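Local coordinates for protein naphthalene dioxygenase small subunit (PDB 2B1X) that forms the small (beta) subunit of naphthalene 1,2-dioxygenase, a Rieske non-heme iron oxygenase that adds dioxygen to naphthalene, at residues Val12-Glu17 and Asp147-Ala152; Glu17-Glu22 and Phe113-Asn118; Val38-Ser43 and Val141-Gly146; Thr65-Asp70 and His166-Ile171. All blocks are in the same frame, centred on the assembly; numbering follows the deposited sequence.

Contact 1. Residues Val12-Glu17 and Asp147-Ala152; sequences VREITE and DSFLMA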
loop_
_atom_site.group_PDB
_atom_site.type_symbol
_atom_site.label_atom_id
_atom_site.label_comp_id
_atom_site.label_asym_id
_atom_site.label_seq_id
_atom_site.Cartn_x
_atom_site.Cartn_y
_atom_site.Cartn_z
ATOM N N VAL B 12 29.764 6.717 25.324
ATOM C CA VAL B 12 28.550 6.884 24.531
ATOM C C VAL B 12 28.899 7.120 23.054
ATOM O O VAL B 12 28.308 6.502 22.155
ATOM C CB VAL B 12 27.674 8.050 25.062
ATOM C CG1 VAL B 12 26.533 8.388 24.090
ATOM C CG2 VAL B 12 27.109 7.708 26.439
ATOM N N ARG B 13 29.857 8.016 22.828
ATOM C CA ARG B 13 30.330 8.340 21.494
ATOM C C ARG B 13 30.853 7.095 20.782
ATOM O O ARG B 13 30.432 6.777 19.669
ATOM C CB ARG B 13 31.418 9.418 21.550
ATOM C CG ARG B 13 31.565 10.166 20.236
ATOM C CD ARG B 13 32.880 10.873 20.052
ATOM N NE ARG B 13 33.389 10.743 18.691
ATOM C CZ ARG B 13 34.332 11.522 18.163
ATOM N NH1 ARG B 13 34.872 12.499 18.875
ATOM N NH2 ARG B 13 34.747 11.321 16.917
ATOM N N GLU B 14 31.760 6.394 21.443
ATOM C CA GLU B 14 32.364 5.202 20.890
ATOM C C GLU B 14 31.317 4.147 20.544
ATOM O O GLU B 14 31.359 3.563 19.457
ATOM C CB GLU B 14 33.411 4.636 21.857
ATOM C CG GLU B 14 34.663 5.492 21.982
ATOM C CD GLU B 14 35.719 4.873 22.891
ATOM O OE1 GLU B 14 35.487 3.753 23.430
ATOM O OE2 GLU B 14 36.796 5.512 23.066
ATOM N N ILE B 15 30.388 3.911 21.469
ATOM C CA ILE B 15 29.352 2.904 21.273
ATOM C C ILE B 15 28.433 3.316 20.126
ATOM O O ILE B 15 28.121 2.510 19.248
ATOM C CB ILE B 15 28.591 2.614 22.588
ATOM C CG1 ILE B 15 29.477 1.740 23.498
ATOM C CG2 ILE B 15 27.267 1.932 22.313
ATOM C CD1 ILE B 15 28.987 1.568 24.930
ATOM N N THR B 16 28.064 4.584 20.110
ATOM C CA THR B 16 27.213 5.110 19.049
ATOM C C THR B 16 27.915 4.943 17.698
ATOM O O THR B 16 27.324 4.405 16.770
ATOM C CB THR B 16 26.800 6.552 19.356
ATOM O OG1 THR B 16 26.076 6.561 20.598
ATOM C CG2 THR B 16 25.776 7.068 18.326
ATOM N N GLU B 17 29.198 5.316 17.631
ATOM C CA GLU B 17 29.974 5.168 16.407
ATOM C C GLU B 17 30.086 3.699 16.017
ATOM O O GLU B 17 30.037 3.365 14.839
ATOM C CB GLU B 17 31.342 5.862 16.508
ATOM C CG GLU B 17 31.181 7.394 16.425
ATOM C CD GLU B 17 32.482 8.193 16.374
ATOM O OE1 GLU B 17 33.558 7.690 16.808
ATOM O OE2 GLU B 17 32.416 9.368 15.912
ATOM N N ASP B 147 40.619 -1.820 21.675
ATOM C CA ASP B 147 40.173 -0.420 21.655
ATOM C C ASP B 147 38.777 -0.241 21.062
ATOM O O ASP B 147 38.341 0.889 20.795
ATOM C CB ASP B 147 41.180 0.468 20.908
ATOM C CG ASP B 147 41.521 -0.052 19.499
ATOM O OD1 ASP B 147 41.014 -1.130 19.089
ATOM O OD2 ASP B 147 42.314 0.559 18.736
ATOM N N SER B 148 38.079 -1.355 20.856
ATOM C CA SER B 148 36.711 -1.338 20.365
ATOM C C SER B 148 35.762 -2.234 21.182
ATOM O O SER B 148 35.938 -2.419 22.390
ATOM C CB SER B 148 36.677 -1.718 18.882
ATOM O OG SER B 148 35.569 -1.099 18.253
ATOM N N PHE B 149 34.758 -2.783 20.506
ATOM C CA PHE B 149 33.727 -3.582 21.156
ATOM C C PHE B 149 33.380 -4.794 20.317
ATOM O O PHE B 149 33.552 -4.802 19.098
ATOM C CB PHE B 149 32.455 -2.770 21.374
ATOM C CG PHE B 149 32.621 -1.606 22.299
ATOM C CD1 PHE B 149 32.870 -0.336 21.800
ATOM C CD2 PHE B 149 32.516 -1.777 23.678
ATOM C CE1 PHE B 149 33.022 0.741 22.662
ATOM C CE2 PHE B 149 32.657 -0.708 24.532
ATOM C CZ PHE B 149 32.918 0.551 24.023
ATOM N N LEU B 150 32.883 -5.815 20.996
ATOM C CA LEU B 150 32.299 -6.973 20.345
ATOM C C LEU B 150 30.903 -7.166 20.886
ATOM O O LEU B 150 30.627 -6.861 22.056
ATOM C CB LEU B 150 33.104 -8.232 20.647
ATOM C CG LEU B 150 34.138 -8.804 19.673
ATOM C CD1 LEU B 150 34.721 -7.787 18.703
ATOM C CD2 LEU B 150 35.240 -9.497 20.464
ATOM N N MET B 151 30.039 -7.705 20.033
ATOM C CA MET B 151 28.671 -7.979 20.418
ATOM C C MET B 151 28.542 -9.389 20.960
ATOM O O MET B 151 28.744 -10.364 20.240
ATOM C CB MET B 151 27.730 -7.795 19.229
ATOM C CG MET B 151 26.239 -7.875 19.597
ATOM S SD MET B 151 25.238 -7.270 18.265
ATOM C CE MET B 151 25.356 -8.726 17.120
ATOM N N ALA B 152 28.138 -9.469 22.217
ATOM C CA ALA B 152 27.912 -10.730 22.893
ATOM C C ALA B 152 26.472 -11.178 22.782
ATOM O O ALA B 152 26.200 -12.373 22.810
ATOM C CB ALA B 152 28.309 -10.625 24.369
#
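Ile15 and Glu14, on neighbouring positions of helix 10-27, meet the ring of Phe149 where that helix lies against the curved sheet of the NTF2-like fold, close to the start of strand 148-158. The two helix residues approach the ring differently. Ile15 sends its CG1 methylene over one face, 3.6 Å above the ring plane and displaced toward the rim; this is a CH-pi contact, with CG1 3.7 Å from Phe149 CZ. CG1 stands beside the backbone N (chi1 -76°), which sets this branch over the ring, while CG2 is anti to the backbone N. Glu14 instead brings CB to the ring edge, in its plane, 4.0 Å from Phe149 CE1. Its extended chain then carries OE1 to an oblique position, 4.0 Å from Phe149 CE1, with the carboxylate plane 64° from that of the ring. Arg144 also packs on Phe149 and makes a long, weak ion pair with Glu14, while Phe113 touches both Ile15 and Phe149. With alanine in place of Phe149, Ile15 CG1 would probably lose the ring face it packs on, and a gap would open between helix and sheet. Farther round the helix, Arg13 NH2 bonds in its guanidinium plane to the syn side of Glu17 OE2 (3.2 Å), forming an i, i+4 salt bridge. Within the same helix turn, Val12 O accepts from Thr16 N and Thr16 OG1 on opposite faces of its carbonyl plane, the hydroxyl at 2.7 Å.

Contact 2. Residues Glu17-Glu22 and Phe113-Asn118; sequences EWLYME and FKVTSN
A small apolar helix-on-sheet contact, Leu19 of helix 10-27 against Val115 of strand 112-124, lies in the buried interior of the subunit, with Ser117 at its margin. The two hydrocarbon side chains reach toward each other tip to tip. Leu19 CD1 ends 3.7 Å from Val115 CG1, a comfortable van der Waals distance. Leu19 has CG beside its backbone N (chi1 -73°), and of its two methyls CD1 makes the close approach. On the strand, Val115 holds CG1 anti to the backbone N (chi1 -179°), which lifts this methyl toward the helix, while CG2 packs against Ile15 and Leu142. Val115 and Ser117 are two residues apart and therefore face the helix together, whereas Thr116 between them points away. In the NTF2-like fold a long N-terminal helix lies across the concave face of a strongly bent sheet, and Leu19 is one of the residues by which this helix rests on it. The Ser117 hydroxyl is a looser neighbour, with OG 4.3 Å from Leu19 CD1; it is hydrogen-bonded to Arg138 on the adjacent strand. Leu19 also packs on Arg154, whose guanidinium forms a salt bridge with Glu22, one turn further along the helix. On the helix itself, Met21 swings its CE methyl over one face of the Trp18 ring, 3.6 Å above the plane and offset toward the rim.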
loop_
_atom_site.group_PDB
_atom_site.type_symbol
_atom_site.label_atom_id
_atom_site.label_comp_id
_atom_site.label_asym_id
_atom_site.label_seq_id
_atom_site.Cartn_x
_atom_site.Cartn_y
_atom_site.Cartn_z
ATOM N N GLU B 17 29.198 5.316 17.631
ATOM C CA GLU B 17 29.974 5.168 16.407
ATOM C C GLU B 17 30.086 3.699 16.017
ATOM O O GLU B 17 30.037 3.365 14.839
ATOM C CB GLU B 17 31.342 5.862 16.508
ATOM C CG GLU B 17 31.181 7.394 16.425
ATOM C CD GLU B 17 32.482 8.193 16.374
ATOM O OE1 GLU B 17 33.558 7.690 16.808
ATOM O OE2 GLU B 17 32.416 9.368 15.912
ATOM N N TRP B 18 30.217 2.820 17.010
ATOM C CA TRP B 18 30.299 1.387 16.746
ATOM C C TRP B 18 28.982 0.905 16.098
ATOM O O TRP B 18 28.990 0.164 15.113
ATOM C CB TRP B 18 30.616 0.635 18.040
ATOM C CG TRP B 18 30.930 -0.825 17.856
ATOM C CD1 TRP B 18 32.183 -1.403 17.797
ATOM C CD2 TRP B 18 29.987 -1.895 17.731
ATOM N NE1 TRP B 18 32.059 -2.764 17.638
ATOM C CE2 TRP B 18 30.725 -3.091 17.594
ATOM C CE3 TRP B 18 28.582 -1.967 17.725
ATOM C CZ2 TRP B 18 30.107 -4.346 17.453
ATOM C CZ3 TRP B 18 27.966 -3.207 17.570
ATOM C CH2 TRP B 18 28.734 -4.383 17.439
ATOM N N LEU B 19 27.853 1.361 16.621
ATOM C CA LEU B 19 26.562 0.951 16.068
ATOM C C LEU B 19 26.387 1.413 14.630
ATOM O O LEU B 19 25.825 0.692 13.789
ATOM C CB LEU B 19 25.408 1.497 16.922
ATOM C CG LEU B 19 25.140 0.862 18.276
ATOM C CD1 LEU B 19 24.036 1.593 18.970
ATOM C CD2 LEU B 19 24.756 -0.605 18.080
ATOM N N TYR B 20 26.864 2.619 14.334
ATOM C CA TYR B 20 26.687 3.149 12.985
ATOM C C TYR B 20 27.627 2.430 12.022
ATOM O O TYR B 20 27.273 2.210 10.877
ATOM C CB TYR B 20 26.901 4.665 12.937
ATOM C CG TYR B 20 25.931 5.491 13.742
ATOM C CD1 TYR B 20 26.235 6.808 14.053
ATOM C CD2 TYR B 20 24.666 4.997 14.134
ATOM C CE1 TYR B 20 25.369 7.610 14.758
ATOM C CE2 TYR B 20 23.752 5.818 14.855
ATOM C CZ TYR B 20 24.124 7.120 15.160
ATOM O OH TYR B 20 23.295 7.988 15.867
ATOM N N MET B 21 28.814 2.067 12.492
ATOM C CA MET B 21 29.762 1.268 11.698
ATOM C C MET B 21 29.204 -0.137 11.414
ATOM O O MET B 21 29.388 -0.693 10.332
ATOM C CB MET B 21 31.097 1.186 12.441
ATOM C CG MET B 21 32.158 0.207 11.853
ATOM S SD MET B 21 31.882 -1.536 12.350
ATOM C CE MET B 21 32.283 -1.517 14.139
ATOM N N GLU B 22 28.518 -0.701 12.401
ATOM C CA GLU B 22 27.955 -2.026 12.270
ATOM C C GLU B 22 26.868 -2.014 11.206
ATOM O O GLU B 22 26.864 -2.862 10.321
ATOM C CB GLU B 22 27.355 -2.493 13.599
ATOM C CG GLU B 22 26.977 -3.972 13.592
ATOM C CD GLU B 22 25.697 -4.292 14.363
ATOM O OE1 GLU B 22 25.232 -3.449 15.165
ATOM O OE2 GLU B 22 25.168 -5.417 14.200
ATOM N N PHE B 113 28.447 -3.364 28.336
ATOM C CA PHE B 113 27.451 -2.305 28.244
ATOM C C PHE B 113 26.121 -2.811 27.666
ATOM O O PHE B 113 26.099 -3.639 26.752
ATOM C CB PHE B 113 27.990 -1.131 27.426
ATOM C CG PHE B 113 29.197 -0.485 28.031
ATOM C CD1 PHE B 113 30.481 -0.955 27.734
ATOM C CD2 PHE B 113 29.060 0.571 28.931
ATOM C CE1 PHE B 113 31.616 -0.367 28.308
ATOM C CE2 PHE B 113 30.192 1.165 29.515
ATOM C CZ PHE B 113 31.471 0.691 29.201
ATOM N N LYS B 114 25.019 -2.319 28.231
ATOM C CA LYS B 114 23.677 -2.597 27.726
ATOM C C LYS B 114 23.265 -1.461 26.787
ATOM O O LYS B 114 23.161 -0.288 27.179
ATOM C CB LYS B 114 22.665 -2.781 28.867
ATOM C CG LYS B 114 23.048 -3.867 29.894
ATOM C CD LYS B 114 21.960 -4.061 30.986
ATOM C CE LYS B 114 22.310 -5.239 31.918
ATOM N NZ LYS B 114 21.583 -5.145 33.235
ATOM N N VAL B 115 23.058 -1.817 25.530
ATOM C CA VAL B 115 22.861 -0.835 24.500
ATOM C C VAL B 115 21.537 -1.133 23.815
ATOM O O VAL B 115 21.347 -2.224 23.298
ATOM C CB VAL B 115 24.032 -0.833 23.503
ATOM C CG1 VAL B 115 23.824 0.219 22.427
ATOM C CG2 VAL B 115 25.352 -0.599 24.259
ATOM N N THR B 116 20.646 -0.153 23.864
ATOM C CA THR B 116 19.284 -0.250 23.328
ATOM C C THR B 116 19.070 0.800 22.231
ATOM O O THR B 116 19.304 1.994 22.447
ATOM C CB THR B 116 18.242 -0.048 24.451
ATOM O OG1 THR B 116 18.564 -0.885 25.565
ATOM C CG2 THR B 116 16.888 -0.570 24.008
ATOM N N SER B 117 18.662 0.344 21.053
ATOM C CA SER B 117 18.384 1.274 19.953
ATOM C C SER B 117 17.095 0.947 19.226
ATOM O O SER B 117 16.688 -0.214 19.190
ATOM C CB SER B 117 19.564 1.306 18.979
ATOM O OG SER B 117 20.010 -0.003 18.639
ATOM N N ASN B 118 16.449 1.977 18.657
ATOM C CA ASN B 118 15.339 1.772 17.732
ATOM C C ASN B 118 15.857 1.495 16.328
ATOM O O ASN B 118 16.807 2.138 15.868
ATOM C CB ASN B 118 14.412 2.985 17.753
ATOM C CG ASN B 118 13.623 3.044 19.019
ATOM O OD1 ASN B 118 13.714 2.115 19.851
ATOM N ND2 ASN B 118 12.896 4.126 19.221
#

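Contact 3. Residues Val38-Ser43 and Val141-Gly146; sequences VTEDLS and VLRRAG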
loop_
_atom_site.group_PDB
_atom_site.type_symbol
_atom_site.label_atom_id
_atom_site.label_comp_id
_atom_site.label_asym_id
_atom_site.label_seq_id
_atom_site.Cartn_x
_atom_site.Cartn_y
_atom_site.Cartn_z
ATOM N N VAL B 38 31.467 -10.084 16.302
ATOM C CA VAL B 38 30.701 -10.845 17.267
ATOM C C VAL B 38 31.563 -11.698 18.141
ATOM O O VAL B 38 32.686 -12.043 17.825
ATOM C CB VAL B 38 29.524 -11.690 16.665
ATOM C CG1 VAL B 38 28.664 -10.837 15.702
ATOM C CG2 VAL B 38 30.045 -12.970 16.007
ATOM N N THR B 39 30.981 -12.037 19.259
ATOM C CA THR B 39 31.668 -12.705 20.307
ATOM C C THR B 39 31.494 -14.222 20.158
ATOM O O THR B 39 30.575 -14.713 19.479
ATOM C CB THR B 39 31.072 -12.127 21.603
ATOM O OG1 THR B 39 32.119 -11.855 22.539
ATOM C CG2 THR B 39 30.103 -13.089 22.261
ATOM N N GLU B 40 32.406 -14.951 20.784
ATOM C CA GLU B 40 32.427 -16.410 20.755
ATOM C C GLU B 40 31.170 -17.045 21.428
ATOM O O GLU B 40 30.713 -18.114 21.027
ATOM C CB GLU B 40 33.734 -16.883 21.411
ATOM C CG GLU B 40 35.001 -16.027 21.090
ATOM C CD GLU B 40 35.072 -14.573 21.693
ATOM O OE1 GLU B 40 34.479 -14.259 22.751
ATOM O OE2 GLU B 40 35.764 -13.699 21.105
ATOM N N ASP B 41 30.619 -16.370 22.442
ATOM C CA ASP B 41 29.385 -16.801 23.100
ATOM C C ASP B 41 28.148 -16.004 22.610
ATOM O O ASP B 41 27.156 -15.872 23.342
ATOM C CB ASP B 41 29.521 -16.740 24.636
ATOM C CG ASP B 41 29.812 -15.322 25.165
ATOM O OD1 ASP B 41 30.505 -14.531 24.495
ATOM O OD2 ASP B 41 29.372 -14.899 26.264
ATOM N N LEU B 42 28.208 -15.502 21.371
ATOM C CA LEU B 42 27.079 -14.749 20.777
ATOM C C LEU B 42 25.745 -15.441 21.001
ATOM O O LEU B 42 25.625 -16.666 20.825
ATOM C CB LEU B 42 27.279 -14.498 19.270
ATOM C CG LEU B 42 26.074 -13.903 18.499
ATOM C CD1 LEU B 42 25.950 -12.398 18.748
ATOM C CD2 LEU B 42 26.149 -14.169 16.991
ATOM N N SER B 43 24.759 -14.643 21.399
ATOM C CA SER B 43 23.345 -15.004 21.311
ATOM C C SER B 43 22.586 -13.933 20.523
ATOM O O SER B 43 22.565 -12.749 20.910
ATOM C CB SER B 43 22.733 -15.163 22.709
ATOM O OG SER B 43 21.334 -15.327 22.593
ATOM N N VAL B 141 24.112 -6.553 24.300
ATOM C CA VAL B 141 25.220 -6.512 25.253
ATOM C C VAL B 141 26.485 -6.389 24.415
ATOM O O VAL B 141 26.780 -7.246 23.585
ATOM C CB VAL B 141 25.239 -7.752 26.176
ATOM C CG1 VAL B 141 26.457 -7.729 27.156
ATOM C CG2 VAL B 141 23.925 -7.821 26.939
ATOM N N LEU B 142 27.191 -5.284 24.615
ATOM C CA LEU B 142 28.497 -5.062 23.997
ATOM C C LEU B 142 29.611 -5.259 25.029
ATOM O O LEU B 142 29.457 -4.875 26.191
ATOM C CB LEU B 142 28.567 -3.649 23.428
ATOM C CG LEU B 142 28.257 -3.405 21.950
ATOM C CD1 LEU B 142 27.325 -4.442 21.291
ATOM C CD2 LEU B 142 27.757 -1.986 21.766
ATOM N N ARG B 143 30.724 -5.845 24.591
ATOM C CA ARG B 143 31.877 -6.110 25.439
ATOM C C ARG B 143 33.092 -5.398 24.877
ATOM O O ARG B 143 33.347 -5.487 23.680
ATOM C CB ARG B 143 32.176 -7.605 25.476
ATOM C CG ARG B 143 31.294 -8.385 26.417
ATOM C CD ARG B 143 32.038 -9.414 27.245
ATOM N NE ARG B 143 32.266 -10.622 26.476
ATOM C CZ ARG B 143 31.482 -11.696 26.465
ATOM N NH1 ARG B 143 30.388 -11.756 27.206
ATOM N NH2 ARG B 143 31.819 -12.730 25.707
ATOM N N ARG B 144 33.847 -4.707 25.734
ATOM C CA ARG B 144 35.123 -4.108 25.327
ATOM C C ARG B 144 36.070 -5.181 24.826
ATOM O O ARG B 144 36.126 -6.268 25.381
ATOM C CB ARG B 144 35.785 -3.351 26.482
ATOM C CG ARG B 144 35.263 -1.944 26.682
ATOM C CD ARG B 144 36.249 -1.022 27.382
ATOM N NE ARG B 144 35.585 0.062 28.107
ATOM C CZ ARG B 144 35.254 1.234 27.570
ATOM N NH1 ARG B 144 35.512 1.488 26.281
ATOM N NH2 ARG B 144 34.658 2.155 28.329
ATOM N N ALA B 145 36.778 -4.879 23.748
ATOM C CA ALA B 145 37.758 -5.794 23.169
ATOM C C ALA B 145 38.798 -4.936 22.487
ATOM O O ALA B 145 38.513 -4.277 21.488
ATOM C CB ALA B 145 37.103 -6.754 22.176
ATOM N N GLY B 146 40.000 -4.912 23.061
ATOM C CA GLY B 146 41.039 -4.001 22.621
ATOM C C GLY B 146 40.576 -2.569 22.772
ATOM O O GLY B 146 40.153 -2.158 23.856
HETATM O O HOH W 1 34.383 -12.061 24.344
#
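Arg143 and Asp41 carry the charged part of this contact, their side chains arriving from opposite directions. The carboxylate and guanidinium planes are only 24° apart, and the acid lies at the guanidinium edge. Arg143 NH2 is paired with Asp41 OD1 in a salt bridge; its modelled 2.5 Å is doubtful, because OD1 sits too close to a neighbouring atom. Arg143 NH1 makes a weak bond to Asp41 OD2 at 3.4 Å, and has a second acidic partner in Glu112. The arginine chain reaches the acid through bends at chi2 (-137°) and chi3 (-81°). One water adds further polar links. It accepts from Arg143 NH2 at 3.0 Å, donates to Glu40 OE1 at 2.7 Å, and is hydrogen-bonded to Thr39 OG1 at 2.9 Å, so three side chains share it. A methionine in place of Arg143 would probably leave the Asp41 carboxylate without its countercharge and the water without its arginine partner. Among backbone atoms, Leu42 N bonds to Thr39 O at 3.1 Å. Apolar support comes from the strand between the two segments: Ala152 of strand 148-158 packs against both Thr39 and Arg143. The arrangement is that of a type I beta turn, Thr39 to Leu42, at a chain corner beside the sheet, tied by an arginine that reaches across an intervening strand to a turn acid.

Contact 4. Residues Thr65-Asp70 and His166-Ile171; sequences THMDDD and HNLALI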
loop_
_atom_site.group_PDB
_atom_site.type_symbol
_atom_site.label_atom_id
_atom_site.label_comp_id
_atom_site.label_asym_id
_atom_site.label_seq_id
_atom_site.Cartn_x
_atom_site.Cartn_y
_atom_site.Cartn_z
ATOM N N THR B 65 10.759 -19.022 18.331
ATOM C CA THR B 65 11.495 -17.828 17.991
ATOM C C THR B 65 11.469 -17.709 16.426
ATOM O O THR B 65 11.225 -18.712 15.737
ATOM C CB THR B 65 12.887 -18.143 18.579
ATOM O OG1 THR B 65 13.274 -17.201 19.619
ATOM C CG2 THR B 65 13.918 -18.237 17.613
ATOM N N HIS B 66 11.700 -16.516 15.887
ATOM C CA HIS B 66 11.933 -16.340 14.451
ATOM C C HIS B 66 13.382 -16.669 14.071
ATOM O O HIS B 66 13.663 -17.070 12.935
ATOM C CB HIS B 66 11.641 -14.900 14.023
ATOM C CG HIS B 66 10.183 -14.577 14.002
ATOM N ND1 HIS B 66 9.281 -15.283 13.236
ATOM C CD2 HIS B 66 9.456 -13.671 14.705
ATOM C CE1 HIS B 66 8.063 -14.797 13.442
ATOM N NE2 HIS B 66 8.143 -13.821 14.330
ATOM N N MET B 67 14.280 -16.470 15.027
ATOM C CA MET B 67 15.711 -16.660 14.844
ATOM C C MET B 67 16.328 -16.757 16.236
ATOM O O MET B 67 15.947 -16.016 17.171
ATOM C CB MET B 67 16.286 -15.470 14.056
ATOM C CG MET B 67 17.719 -15.637 13.555
ATOM S SD MET B 67 18.393 -14.159 12.671
ATOM C CE MET B 67 17.004 -13.648 11.781
ATOM N N ASP B 68 17.277 -17.679 16.384
ATOM C CA ASP B 68 17.910 -17.919 17.662
ATOM C C ASP B 68 19.300 -18.469 17.328
ATOM O O ASP B 68 19.506 -19.679 17.260
ATOM C CB ASP B 68 17.059 -18.911 18.476
ATOM C CG ASP B 68 17.516 -19.066 19.900
ATOM O OD1 ASP B 68 18.586 -18.531 20.260
ATOM O OD2 ASP B 68 16.854 -19.743 20.728
ATOM N N ASP B 69 20.222 -17.550 17.037
ATOM C CA ASP B 69 21.550 -17.931 16.565
ATOM C C ASP B 69 22.613 -17.895 17.652
ATOM O O ASP B 69 22.545 -17.091 18.583
ATOM C CB ASP B 69 22.000 -17.014 15.439
ATOM C CG ASP B 69 21.504 -17.470 14.070
ATOM O OD1 ASP B 69 21.097 -18.647 13.925
ATOM O OD2 ASP B 69 21.506 -16.706 13.094
ATOM N N ASP B 70 23.610 -18.770 17.507
ATOM C CA ASP B 70 24.847 -18.644 18.264
ATOM C C ASP B 70 25.968 -18.341 17.273
ATOM O O ASP B 70 25.668 -18.070 16.096
ATOM C CB ASP B 70 25.122 -19.898 19.077
ATOM C CG ASP B 70 25.148 -21.177 18.232
ATOM O OD1 ASP B 70 25.300 -21.167 16.967
ATOM O OD2 ASP B 70 25.042 -22.276 18.793
ATOM N N HIS B 166 9.128 -11.061 3.300
ATOM C CA HIS B 166 8.964 -12.449 2.823
ATOM C C HIS B 166 10.009 -13.439 3.379
ATOM O O HIS B 166 9.858 -14.645 3.213
ATOM C CB HIS B 166 8.942 -12.499 1.285
ATOM C CG HIS B 166 10.191 -11.960 0.667
ATOM N ND1 HIS B 166 10.391 -10.610 0.488
ATOM C CD2 HIS B 166 11.350 -12.564 0.306
ATOM C CE1 HIS B 166 11.610 -10.406 0.008
ATOM N NE2 HIS B 166 12.198 -11.580 -0.153
ATOM N N ASN B 167 11.041 -12.946 4.056
ATOM C CA ASN B 167 11.994 -13.804 4.764
ATOM C C ASN B 167 12.850 -12.927 5.681
ATOM O O ASN B 167 12.851 -11.713 5.551
ATOM C CB ASN B 167 12.838 -14.729 3.828
ATOM C CG ASN B 167 13.606 -13.977 2.706
ATOM O OD1 ASN B 167 14.019 -12.848 2.870
ATOM N ND2 ASN B 167 13.801 -14.652 1.542
ATOM N N LEU B 168 13.561 -13.527 6.622
ATOM C CA LEU B 168 14.519 -12.772 7.390
ATOM C C LEU B 168 15.898 -13.153 6.924
ATOM O O LEU B 168 16.680 -13.781 7.642
ATOM C CB LEU B 168 14.313 -12.992 8.898
ATOM C CG LEU B 168 13.038 -12.387 9.499
ATOM C CD1 LEU B 168 13.016 -12.707 11.011
ATOM C CD2 LEU B 168 12.908 -10.894 9.279
ATOM N N ALA B 169 16.171 -12.806 5.683
ATOM C CA ALA B 169 17.445 -13.088 5.036
ATOM C C ALA B 169 18.523 -12.057 5.419
ATOM O O ALA B 169 19.736 -12.321 5.266
ATOM C CB ALA B 169 17.256 -13.162 3.493
ATOM N N LEU B 170 18.085 -10.913 5.946
ATOM C CA LEU B 170 18.977 -9.812 6.346
ATOM C C LEU B 170 19.240 -9.829 7.846
ATOM O O LEU B 170 18.331 -10.021 8.637
ATOM C CB LEU B 170 18.343 -8.448 5.949
ATOM C CG LEU B 170 18.048 -8.123 4.463
ATOM C CD1 LEU B 170 17.325 -6.778 4.311
ATOM C CD2 LEU B 170 19.344 -8.137 3.629
ATOM N N ILE B 171 20.485 -9.626 8.249
ATOM C CA ILE B 171 20.807 -9.416 9.640
ATOM C C ILE B 171 20.366 -8.010 10.113
ATOM O O ILE B 171 20.596 -7.005 9.413
ATOM C CB ILE B 171 22.318 -9.662 9.871
ATOM C CG1 ILE B 171 22.680 -11.111 9.493
ATOM C CG2 ILE B 171 22.671 -9.385 11.318
ATOM C CD1 ILE B 171 24.194 -11.383 9.430
#
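His66 O accepts a hydrogen bond from Ser365 of the large subunit, while the CB of the same residue rests on Leu168 of the C-terminal tail. Across the two segments the meeting is apolar and buried. His66 CB lies 4.0 Å from Leu168 CD1, so the histidine touches with its methylene and not with its imidazole. Met67 reaches the leucine at a different place: its terminal CE is 4.0 Å from Leu168 CB. The methionine runs straight through chi1 (-169°) and chi2, then bends at chi3 (-39°), which brings the methyl round to the leucine. Its CE also passes 4.2 Å from Leu168 CD1, so that the one leucine meets both residues. They can serve together because they form a classic beta bulge opposite Val46, and both direct their side chains to the tail. The tail is held from outside as well: Leu168 makes backbone hydrogen bonds to the large subunit, and Asn167 ND2 bonds to its Gln370 O. Just beyond the bulge, Asp69 joins Arg77 in a salt bridge and Ser73 in a hydrogen bond, and Asp70 caps helix 71-81 through Ser73 N. The contact thus lies where the tail after strand 148-158 packs on strand 67-69, an outermost strand of the sheet within this chain, with strand 42-49 beside it and helix 71-81 following it.

In the fold
From the N terminus, helix 10-27 supplies the first segments of contacts 1 and 2, which share Glu17. Contact 1 closes the long loop back to strand 148-158, and the shorter loops of contacts 2 and 3 lie within it, ending on strands 112-124 and 132-145. Contacts 2 and 3 cross each other, since 38-43 falls before 113-118 and 141-146 after it. Contact 4, from 65-70 to the tail, crosses all three. Contacts 1, 2 and 3 touch one another: Phe113 N meets Leu142 O at 2.8 Å, and Leu150 O meets Arg143 N at 2.7 Å. Contact 4 lies across the chain's centre from contacts 1 and 2, with Leu42 linking it to contact 3 at Asp70.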